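Local coordinates for protein KLLA0B12012p (Kluyveromyces lactis, PDB 6Y3P) that is an ATP-grasp domain of the tubulin-tyrosine ligase family, the C-terminal part of Pby1, a direct partner of the decapping enzyme Dcp2, and probably binds ATP, at residues Ser92-Asn97 against Ile101-Phe106; Glu306-Ala311 against Leu317-Leu322. One frame throughout, in Å; residues are numbered along the deposited sequence.

Overall arrangement
Following the chain from its N terminus, contact 1 closes first: helix 83-95 ends within 92-97, three residues separate that segment from 101-106, and the chain turns back onto the helix end before strand 109-113 begins. Contact 2 opens about two hundred residues later, in the last turns of helix 290-313, and closes in the loop leading into strand 326-335. The two loops lie in series, neither nested nor crossed, with centres about 14 Å apart. In space they meet directly: the Tyr-93 hydroxyl probably hydrogen-bonds Glu-306, and Leu-102 packs on the backbone of 306-307. Helices 83-95 and 290-313 are thereby joined within the ATP-grasp domain, each with its C-terminal exit folded back beside it.

Contact 1 (Ser92-Asn97 against Ile101-Phe106); sequences SYVVKN and ILNRAF
The side-chain amide of Asn-103 lies alongside Val-94 and reaches the backbone carbonyl of Asn-97. Its ND2 donates to Asn-97 O at 3.0 Å; the N-H...O angle of 141° shows a bent bond, although the donor sits in the carbonyl plane, on a lone pair. Val-94 packs against the same amide: its CB is 3.4 Å from Asn-103 OD1, and its CG1 is 3.8 Å from both CG and ND2 of Asn-103. The same CG1 reaches across to Leu-102 CB at 4.0 Å. With Asn-103 CG anti to its carbonyl carbon (chi1 -81°), the amide is carried along the valine, and the two side chains run past each other in opposite directions. A second apolar touch joins Tyr-93 CD2 to Leu-102 CD1 at 4.2 Å.

Further bonds position these groups. A water donates to Asn-103 OD1 at 3.0 Å and, weakly, to the carbonyl of Val-94, while ND2 also bonds the carbonyl of Ser-100, so both ends of the amide are held. Asn-97 ND2 bonds Tyr-93 O at 2.8 Å with a nearly straight N-H...O angle of 168°, and the same ND2 sits over one face of the Tyr-93 ring, toward its rim. On the 101-106 side, Ile-101 O accepts from the backbone N atoms of both Arg-104 and Ala-105, i+3 and i+4 bonds that close the 3-10 turn at 101-103.

The whole forms a surface turn after helix 83-95. Tyr-93 and Leu-102 face helix 290-313, where the tyrosine hydroxyl bonds Glu-306; beyond them Ala-105 pairs through its backbone with Leu-343 of strand 341-347, and Phe-106 packs back on helix 83-95.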
loop_
_atom_site.group_PDB
_atom_site.type_symbol
_atom_site.label_atom_id
_atom_site.label_comp_id
_atom_site.label_asym_id
_atom_site.label_seq_id
_atom_site.Cartn_x
_atom_site.Cartn_y
_atom_site.Cartn_z
ATOM N N SER A 92 -15.711 8.050 -3.292
ATOM C CA SER A 92 -16.938 7.693 -4.004
ATOM C C SER A 92 -17.647 6.489 -3.410
ATOM O O SER A 92 -18.860 6.367 -3.556
ATOM C CB SER A 92 -16.691 7.515 -5.499
ATOM O OG SER A 92 -15.674 6.563 -5.745
ATOM N N TYR A 93 -16.907 5.613 -2.723
ATOM C CA TYR A 93 -17.479 4.435 -2.084
ATOM C C TYR A 93 -18.136 4.738 -0.717
ATOM O O TYR A 93 -19.173 4.157 -0.418
ATOM C CB TYR A 93 -16.384 3.386 -1.935
ATOM C CG TYR A 93 -16.761 2.155 -1.144
ATOM C CD1 TYR A 93 -17.535 1.147 -1.713
ATOM C CD2 TYR A 93 -16.276 1.960 0.141
ATOM C CE1 TYR A 93 -17.830 -0.019 -1.010
ATOM C CE2 TYR A 93 -16.563 0.798 0.853
ATOM C CZ TYR A 93 -17.340 -0.190 0.275
ATOM O OH TYR A 93 -17.606 -1.336 0.981
ATOM N N VAL A 94 -17.504 5.581 0.123
ATOM C CA VAL A 94 -17.995 5.909 1.469
ATOM C C VAL A 94 -19.300 6.726 1.429
ATOM O O VAL A 94 -20.052 6.723 2.418
ATOM C CB VAL A 94 -16.931 6.558 2.407
ATOM C CG1 VAL A 94 -15.845 5.554 2.805
ATOM C CG2 VAL A 94 -16.328 7.826 1.805
ATOM N N VAL A 95 -19.569 7.404 0.287
ATOM C CA VAL A 95 -20.783 8.187 0.045
ATOM C C VAL A 95 -22.009 7.287 0.301
ATOM O O VAL A 95 -22.869 7.648 1.106
ATOM C CB VAL A 95 -20.763 8.846 -1.373
ATOM C CG1 VAL A 95 -22.162 9.190 -1.881
ATOM C CG2 VAL A 95 -19.871 10.076 -1.387
ATOM N N LYS A 96 -22.036 6.090 -0.315
ATOM C CA LYS A 96 -23.118 5.122 -0.143
ATOM C C LYS A 96 -22.784 4.037 0.895
ATOM O O LYS A 96 -23.528 3.055 1.002
ATOM C CB LYS A 96 -23.488 4.494 -1.492
ATOM C CG LYS A 96 -24.989 4.547 -1.794
ATOM C CD LYS A 96 -25.413 5.858 -2.448
ATOM C CE LYS A 96 -26.899 6.073 -2.359
ATOM N NZ LYS A 96 -27.267 7.408 -2.883
ATOM N N ASN A 97 -21.675 4.204 1.651
ATOM C CA ASN A 97 -21.226 3.241 2.668
ATOM C C ASN A 97 -20.686 3.978 3.890
ATOM O O ASN A 97 -19.475 4.028 4.122
ATOM C CB ASN A 97 -20.198 2.236 2.101
ATOM C CG ASN A 97 -20.746 1.354 1.015
ATOM O OD1 ASN A 97 -21.318 0.295 1.275
ATOM N ND2 ASN A 97 -20.613 1.778 -0.231
ATOM N N ILE A 101 -15.298 1.069 7.548
ATOM C CA ILE A 101 -14.062 1.371 8.303
ATOM C C ILE A 101 -13.240 2.425 7.540
ATOM O O ILE A 101 -12.582 3.253 8.164
ATOM C CB ILE A 101 -13.246 0.068 8.622
ATOM C CG1 ILE A 101 -12.108 0.336 9.631
ATOM C CG2 ILE A 101 -12.736 -0.630 7.346
ATOM C CD1 ILE A 101 -11.539 -0.821 10.314
ATOM N N LEU A 102 -13.366 2.445 6.197
ATOM C CA LEU A 102 -12.669 3.378 5.306
ATOM C C LEU A 102 -12.983 4.872 5.561
ATOM O O LEU A 102 -12.206 5.724 5.140
ATOM C CB LEU A 102 -12.911 2.998 3.830
ATOM C CG LEU A 102 -12.235 1.684 3.364
ATOM C CD1 LEU A 102 -12.428 1.475 1.874
ATOM C CD2 LEU A 102 -10.738 1.663 3.703
ATOM N N ASN A 103 -14.092 5.172 6.284
ATOM C CA ASN A 103 -14.487 6.511 6.711
ATOM C C ASN A 103 -13.559 7.004 7.816
ATOM O O ASN A 103 -13.536 8.201 8.088
ATOM C CB ASN A 103 -15.906 6.484 7.286
ATOM C CG ASN A 103 -17.001 6.515 6.267
ATOM O OD1 ASN A 103 -17.294 7.560 5.680
ATOM N ND2 ASN A 103 -17.679 5.384 6.104
ATOM N N ARG A 104 -12.860 6.065 8.507
ATOM C CA ARG A 104 -11.921 6.342 9.598
ATOM C C ARG A 104 -10.487 5.939 9.273
ATOM O O ARG A 104 -9.579 6.689 9.577
ATOM C CB ARG A 104 -12.356 5.634 10.903
ATOM C CG ARG A 104 -12.695 6.588 12.051
ATOM C CD ARG A 104 -11.516 7.454 12.513
ATOM N NE ARG A 104 -11.813 8.207 13.737
ATOM C CZ ARG A 104 -10.983 9.080 14.304
ATOM N NH1 ARG A 104 -9.802 9.338 13.754
ATOM N NH2 ARG A 104 -11.332 9.706 15.421
ATOM N N ALA A 105 -10.292 4.730 8.711
ATOM C CA ALA A 105 -9.025 4.064 8.404
ATOM C C ALA A 105 -8.315 4.511 7.099
ATOM O O ALA A 105 -7.627 3.713 6.478
ATOM C CB ALA A 105 -9.252 2.553 8.388
ATOM N N PHE A 106 -8.415 5.791 6.729
ATOM C CA PHE A 106 -7.758 6.307 5.523
ATOM C C PHE A 106 -7.330 7.767 5.668
ATOM O O PHE A 106 -8.113 8.601 6.135
ATOM C CB PHE A 106 -8.673 6.135 4.290
ATOM C CG PHE A 106 -8.132 6.709 3.006
ATOM C CD1 PHE A 106 -6.932 6.250 2.468
ATOM C CD2 PHE A 106 -8.840 7.679 2.307
ATOM C CE1 PHE A 106 -6.455 6.753 1.255
ATOM C CE2 PHE A 106 -8.353 8.185 1.101
ATOM C CZ PHE A 106 -7.169 7.715 0.582
HETATM O O HOH W 1 -20.088 8.664 5.237
#

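Contact 2 (Glu306-Ala311 against Leu317-Leu322); sequences ELFKAA and LNFRPL
Phe-319 CG stands anti to the backbone N (chi1 174°), which sends its ring toward Phe-308 on helix 290-313, and Phe-308 CG lies anti to its own carbonyl carbon, beside the backbone N. The result is a T-shaped pair, with the edge of Phe-308 directed at the face of Phe-319. Its centroids are 5.5 Å apart and its planes inclined at 68°, short of perpendicular. Phe-308 CE1 makes the approach, 4.0 Å from Phe-319 CE2 and offset toward the rim of the ring.

At the base of the pair the backbones come together. Phe-319 N donates to Ala-311 O at 3.0 Å with an N-H...O angle of 161°, but the donor lies well above the carbonyl plane, so the bond is fairly straight at hydrogen without using a lone-pair direction. Ala-311 CB touches Phe-319 CB at 3.7 Å, a normal van der Waals contact between methyl and methylene, where the two backbones come nearest (Ala-311 CA and Phe-319 CA 5.2 Å apart). The same carbonyl oxygen has Asn-318 CB beside it.

This buried contact fastens the loop after helix 290-313 against the helix's last turns, ahead of strand 326-335. Outward from it, Phe-319 also meets the ring of Tyr-74, Ile-80 of helix 78-81 touches Phe-308 and Ala-311, and Phe-308 rests on Val-221 and Cys-223 of strand 215-224.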
loop_
_atom_site.group_PDB
_atom_site.type_symbol
_atom_site.label_atom_id
_atom_site.label_comp_id
_atom_site.label_asym_id
_atom_site.label_seq_id
_atom_site.Cartn_x
_atom_site.Cartn_y
_atom_site.Cartn_z
ATOM N N GLU A 306 -12.774 -3.876 2.380
ATOM C CA GLU A 306 -13.563 -2.695 2.027
ATOM C C GLU A 306 -12.964 -1.995 0.825
ATOM O O GLU A 306 -13.707 -1.615 -0.085
ATOM C CB GLU A 306 -13.641 -1.740 3.232
ATOM C CG GLU A 306 -14.560 -2.214 4.343
ATOM C CD GLU A 306 -15.997 -2.375 3.891
ATOM O OE1 GLU A 306 -16.603 -1.344 3.521
ATOM O OE2 GLU A 306 -16.473 -3.531 3.795
ATOM N N LEU A 307 -11.623 -1.880 0.777
ATOM C CA LEU A 307 -10.934 -1.247 -0.354
ATOM C C LEU A 307 -11.134 -2.008 -1.642
ATOM O O LEU A 307 -11.406 -1.395 -2.676
ATOM C CB LEU A 307 -9.442 -0.988 -0.068
ATOM C CG LEU A 307 -8.642 -0.263 -1.163
ATOM C CD1 LEU A 307 -9.347 1.038 -1.606
ATOM C CD2 LEU A 307 -7.278 0.065 -0.692
ATOM N N PHE A 308 -11.024 -3.326 -1.598
ATOM C CA PHE A 308 -11.244 -4.116 -2.798
ATOM C C PHE A 308 -12.720 -4.081 -3.233
ATOM O O PHE A 308 -12.986 -4.031 -4.431
ATOM C CB PHE A 308 -10.659 -5.531 -2.657
ATOM C CG PHE A 308 -9.178 -5.470 -2.972
ATOM C CD1 PHE A 308 -8.734 -5.249 -4.275
ATOM C CD2 PHE A 308 -8.233 -5.525 -1.954
ATOM C CE1 PHE A 308 -7.379 -5.093 -4.550
ATOM C CE2 PHE A 308 -6.873 -5.371 -2.232
ATOM C CZ PHE A 308 -6.455 -5.152 -3.526
ATOM N N LYS A 309 -13.663 -3.977 -2.287
ATOM C CA LYS A 309 -15.080 -3.828 -2.635
ATOM C C LYS A 309 -15.290 -2.453 -3.316
ATOM O O LYS A 309 -15.965 -2.373 -4.352
ATOM C CB LYS A 309 -15.986 -3.984 -1.421
ATOM C CG LYS A 309 -16.013 -5.404 -0.901
ATOM C CD LYS A 309 -17.319 -5.734 -0.194
ATOM C CE LYS A 309 -17.202 -5.787 1.300
ATOM N NZ LYS A 309 -18.300 -6.602 1.882
ATOM N N ALA A 310 -14.627 -1.405 -2.782
ATOM C CA ALA A 310 -14.655 -0.036 -3.316
ATOM C C ALA A 310 -14.135 -0.003 -4.739
ATOM O O ALA A 310 -14.851 0.444 -5.626
ATOM C CB ALA A 310 -13.819 0.894 -2.440
ATOM N N ALA A 311 -12.900 -0.525 -4.942
ATOM C CA ALA A 311 -12.121 -0.593 -6.181
ATOM C C ALA A 311 -12.831 -1.269 -7.337
ATOM O O ALA A 311 -12.793 -0.773 -8.456
ATOM C CB ALA A 311 -10.798 -1.289 -5.914
ATOM N N LEU A 317 -13.187 5.130 -12.515
ATOM C CA LEU A 317 -11.996 4.316 -12.784
ATOM C C LEU A 317 -11.983 3.182 -11.761
ATOM O O LEU A 317 -12.026 3.448 -10.556
ATOM C CB LEU A 317 -10.730 5.182 -12.608
ATOM C CG LEU A 317 -9.476 4.814 -13.403
ATOM C CD1 LEU A 317 -8.445 5.896 -13.281
ATOM C CD2 LEU A 317 -8.844 3.515 -12.929
ATOM N N ASN A 318 -11.969 1.926 -12.231
ATOM C CA ASN A 318 -11.997 0.787 -11.319
ATOM C C ASN A 318 -10.899 -0.253 -11.555
ATOM O O ASN A 318 -10.240 -0.267 -12.595
ATOM C CB ASN A 318 -13.386 0.114 -11.283
ATOM C CG ASN A 318 -14.045 -0.248 -12.585
ATOM O OD1 ASN A 318 -13.421 -0.322 -13.654
ATOM N ND2 ASN A 318 -15.344 -0.517 -12.500
ATOM N N PHE A 319 -10.690 -1.100 -10.530
ATOM C CA PHE A 319 -9.761 -2.218 -10.522
ATOM C C PHE A 319 -10.476 -3.334 -11.256
ATOM O O PHE A 319 -11.606 -3.660 -10.896
ATOM C CB PHE A 319 -9.446 -2.620 -9.075
ATOM C CG PHE A 319 -8.612 -3.865 -8.910
ATOM C CD1 PHE A 319 -7.249 -3.850 -9.179
ATOM C CD2 PHE A 319 -9.182 -5.047 -8.460
ATOM C CE1 PHE A 319 -6.479 -5.005 -9.033
ATOM C CE2 PHE A 319 -8.406 -6.195 -8.289
ATOM C CZ PHE A 319 -7.064 -6.169 -8.585
ATOM N N ARG A 320 -9.861 -3.859 -12.338
ATOM C CA ARG A 320 -10.460 -4.924 -13.145
ATOM C C ARG A 320 -9.715 -6.218 -12.900
ATOM O O ARG A 320 -8.638 -6.433 -13.473
ATOM C CB ARG A 320 -10.515 -4.573 -14.645
ATOM C CG ARG A 320 -11.330 -3.318 -14.942
ATOM C CD ARG A 320 -11.641 -3.134 -16.413
ATOM N NE ARG A 320 -12.234 -1.820 -16.663
ATOM C CZ ARG A 320 -13.538 -1.554 -16.601
ATOM N NH1 ARG A 320 -14.406 -2.517 -16.308
ATOM N NH2 ARG A 320 -13.982 -0.327 -16.830
ATOM N N PRO A 321 -10.247 -7.075 -12.000
ATOM C CA PRO A 321 -9.584 -8.355 -11.742
ATOM C C PRO A 321 -9.662 -9.309 -12.936
ATOM O O PRO A 321 -10.689 -9.422 -13.597
ATOM C CB PRO A 321 -10.306 -8.897 -10.499
ATOM C CG PRO A 321 -11.199 -7.776 -10.022
ATOM C CD PRO A 321 -11.501 -6.971 -11.228
ATOM N N LEU A 322 -8.527 -9.941 -13.232
ATOM C CA LEU A 322 -8.346 -10.937 -14.269
ATOM C C LEU A 322 -8.202 -12.284 -13.594
ATOM O O LEU A 322 -7.464 -12.411 -12.613
ATOM C CB LEU A 322 -7.055 -10.640 -15.071
ATOM C CG LEU A 322 -7.126 -9.692 -16.269
ATOM C CD1 LEU A 322 -8.347 -9.962 -17.129
ATOM C CD2 LEU A 322 -7.042 -8.234 -15.835
#